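Side-chain contact in C3-degrading proteinase (CppA protein) (Streptococcus pneumoniae, PDB 3E0R), which probably acts as a proteinase that degrades complement component C3: residues N19-K22 against L23-F27. Sequence-based numbering, arbitrary orientation.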
ATOM      1  N   ASN A  19      -4.617  -9.140  10.343  1.00 22.63           N
ATOM      2  CA  ASN A  19      -5.231 -10.018  11.355  1.00 22.83           C
ATOM      3  C   ASN A  19      -4.284 -10.208  12.533  1.00 23.53           C
ATOM      4  O   ASN A  19      -4.517  -9.670  13.604  1.00 23.69           O
ATOM      5  CB  ASN A  19      -5.655 -11.374  10.747  1.00 22.67           C
ATOM      6  CG  ASN A  19      -6.222 -12.382  11.801  1.00 23.07           C
ATOM      7  OD1 ASN A  19      -6.350 -12.087  12.996  1.00 23.51           O
ATOM      8  ND2 ASN A  19      -6.557 -13.577  11.331  1.00 21.48           N
ATOM      9  N   ASN A  20      -3.232 -10.987  12.345  1.00 24.70           N
ATOM     10  CA  ASN A  20      -2.239 -11.147  13.394  1.00 25.60           C
ATOM     11  C   ASN A  20      -1.155 -10.102  13.235  1.00 26.41           C
ATOM     12  O   ASN A  20      -0.479 -10.062  12.227  1.00 27.12           O
ATOM     13  CB  ASN A  20      -1.627 -12.541  13.377  1.00 25.87           C
ATOM     14  CG  ASN A  20      -0.826 -12.814  14.624  1.00 27.36           C
ATOM     15  OD1 ASN A  20       0.224 -12.185  14.881  1.00 27.30           O
ATOM     16  ND2 ASN A  20      -1.341 -13.723  15.438  1.00 25.21           N
ATOM     17  N   ARG A  21      -1.009  -9.252  14.235  1.00 27.10           N
ATOM     18  CA  ARG A  21       0.002  -8.210  14.220  1.00 27.73           C
ATOM     19  C   ARG A  21       1.425  -8.731  14.091  1.00 27.25           C
ATOM     20  O   ARG A  21       2.189  -8.279  13.231  1.00 28.22           O
ATOM     21  CB  ARG A  21      -0.068  -7.376  15.500  1.00 27.70           C
ATOM     22  CG  ARG A  21       0.368  -5.966  15.266  1.00 31.71           C
ATOM     23  CD  ARG A  21       1.251  -5.469  16.360  1.00 33.91           C
ATOM     24  NE  ARG A  21       1.438  -4.026  16.226  1.00 36.10           N
ATOM     25  CZ  ARG A  21       0.534  -3.116  16.589  1.00 36.61           C
ATOM     26  NH1 ARG A  21      -0.644  -3.471  17.100  1.00 37.72           N
ATOM     27  NH2 ARG A  21       0.810  -1.840  16.453  1.00 35.71           N
ATOM     28  N   LYS A  22       1.809  -9.639  14.970  1.00 26.58           N
ATOM     29  CA  LYS A  22       3.173 -10.117  14.976  1.00 27.14           C
ATOM     30  C   LYS A  22       3.501 -10.731  13.610  1.00 27.41           C
ATOM     31  O   LYS A  22       4.574 -10.502  13.084  1.00 27.34           O
ATOM     32  CB  LYS A  22       3.415 -11.105  16.127  1.00 26.71           C
ATOM     33  CG  LYS A  22       4.876 -11.390  16.365  1.00 27.84           C
ATOM     34  CD  LYS A  22       5.490 -10.299  17.219  1.00 30.30           C
ATOM     35  CE  LYS A  22       6.935  -9.996  16.844  1.00 31.45           C
ATOM     36  NZ  LYS A  22       7.391  -8.664  17.375  1.00 30.03           N
ATOM     37  N   LEU A  23       2.565 -11.495  13.029  1.00 28.12           N
ATOM     38  CA  LEU A  23       2.755 -12.054  11.691  1.00 28.10           C
ATOM     39  C   LEU A  23       3.098 -10.985  10.676  1.00 28.08           C
ATOM     40  O   LEU A  23       4.080 -11.093   9.935  1.00 27.74           O
ATOM     41  CB  LEU A  23       1.484 -12.763  11.195  1.00 28.53           C
ATOM     42  CG  LEU A  23       1.327 -14.264  11.310  1.00 29.20           C
ATOM     43  CD1 LEU A  23      -0.030 -14.696  10.741  1.00 29.80           C
ATOM     44  CD2 LEU A  23       2.492 -14.960  10.604  1.00 29.96           C
ATOM     45  N   ASN A  24       2.244  -9.966  10.627  1.00 28.50           N
ATOM     46  CA  ASN A  24       2.384  -8.865   9.665  1.00 28.23           C
ATOM     47  C   ASN A  24       3.672  -8.065   9.929  1.00 28.16           C
ATOM     48  O   ASN A  24       4.390  -7.690   8.997  1.00 27.97           O
ATOM     49  CB  ASN A  24       1.108  -8.000   9.646  1.00 27.88           C
ATOM     50  CG  ASN A  24      -0.052  -8.669   8.912  1.00 29.37           C
ATOM     51  OD1 ASN A  24      -0.302  -8.365   7.759  1.00 31.28           O
ATOM     52  ND2 ASN A  24      -0.717  -9.639   9.556  1.00 31.55           N
ATOM     53  N   GLU A  25       3.992  -7.842  11.200  1.00 28.27           N
ATOM     54  CA  GLU A  25       5.267  -7.176  11.575  1.00 28.15           C
ATOM     55  C   GLU A  25       6.472  -7.944  11.061  1.00 27.50           C
ATOM     56  O   GLU A  25       7.398  -7.381  10.507  1.00 27.62           O
ATOM     57  CB  GLU A  25       5.435  -7.120  13.090  1.00 28.16           C
ATOM     58  CG  GLU A  25       4.498  -6.231  13.850  1.00 28.81           C
ATOM     59  CD  GLU A  25       4.972  -6.033  15.314  1.00 28.29           C
ATOM     60  OE1 GLU A  25       5.587  -6.950  15.885  1.00 27.68           O
ATOM     61  OE2 GLU A  25       4.729  -4.946  15.883  1.00 30.04           O
ATOM     62  N   THR A  26       6.460  -9.254  11.295  1.00 26.86           N
ATOM     63  CA  THR A  26       7.549 -10.111  10.878  1.00 25.82           C
ATOM     64  C   THR A  26       7.790 -10.011   9.387  1.00 25.16           C
ATOM     65  O   THR A  26       8.920 -10.140   8.933  1.00 25.42           O
ATOM     66  CB  THR A  26       7.278 -11.581  11.241  1.00 26.08           C
ATOM     67  OG1 THR A  26       6.831 -11.642  12.596  1.00 27.35           O
ATOM     68  CG2 THR A  26       8.525 -12.426  11.085  1.00 25.15           C
ATOM     69  N   PHE A  27       6.712  -9.790   8.641  1.00 23.95           N
ATOM     70  CA  PHE A  27       6.740  -9.776   7.176  1.00 23.97           C
ATOM     71  C   PHE A  27       7.297  -8.436   6.682  1.00 23.20           C
ATOM     72  O   PHE A  27       8.299  -8.388   5.960  1.00 22.77           O
ATOM     73  CB  PHE A  27       5.311 -10.063   6.616  1.00 23.41           C
ATOM     74  CG  PHE A  27       5.216 -10.021   5.130  1.00 23.08           C
ATOM     75  CD1 PHE A  27       5.761 -11.043   4.354  1.00 23.92           C
ATOM     76  CD2 PHE A  27       4.607  -8.966   4.498  1.00 23.48           C
ATOM     77  CE1 PHE A  27       5.694 -11.004   2.980  1.00 23.55           C
ATOM     78  CE2 PHE A  27       4.539  -8.909   3.126  1.00 22.05           C
ATOM     79  CZ  PHE A  27       5.055  -9.914   2.364  1.00 23.41           C
TER
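Asn20 and Leu23 meet at the start of helix 21-31, their side chains crossing at about a right angle. Asn20, its CG anti to the backbone N (chi1 -168°), turns OD1 forward to the first turn, where it accepts from Leu23 N at 3.1 Å; its CB rests 3.8 Å from Leu23 CD1. This is a classic N-cap: asparagine is short enough to take up a backbone N-H that has no helical carbonyl before it. Asn20 O is gripped twice, by Asn24 N and by Asn24 ND2, which arrive from opposite faces of the carbonyl plane; the bond from Asn24 ND2 to Asn20 O is 2.7 Å. The buried Asn24 amide has a second hydrogen bond from ND2, to Glu115, and so ties the helix start to the loop between strands 107-112 and 118-122. The helix follows strand 9-18 after a two-residue turn, in the CppA N-terminal family region, which belongs to the glyoxalase clan. One turn on, Glu25 stands between two cations. Its OE1 receives Lys22 NZ at 2.9 Å, while OE2 lies 3.4 Å from Arg21 NE, at the guanidinium edge, with the two planes almost perpendicular (88°). Arginine suits this place because it has several N-H groups: NE faces Glu25 while NH2 makes a salt bridge with Glu39. Thr26 OG1, anti to its own carbonyl carbon (chi1 -47°), donates to Lys22 O at 2.6 Å, on the face opposite to Thr26 N, which shares that acceptor.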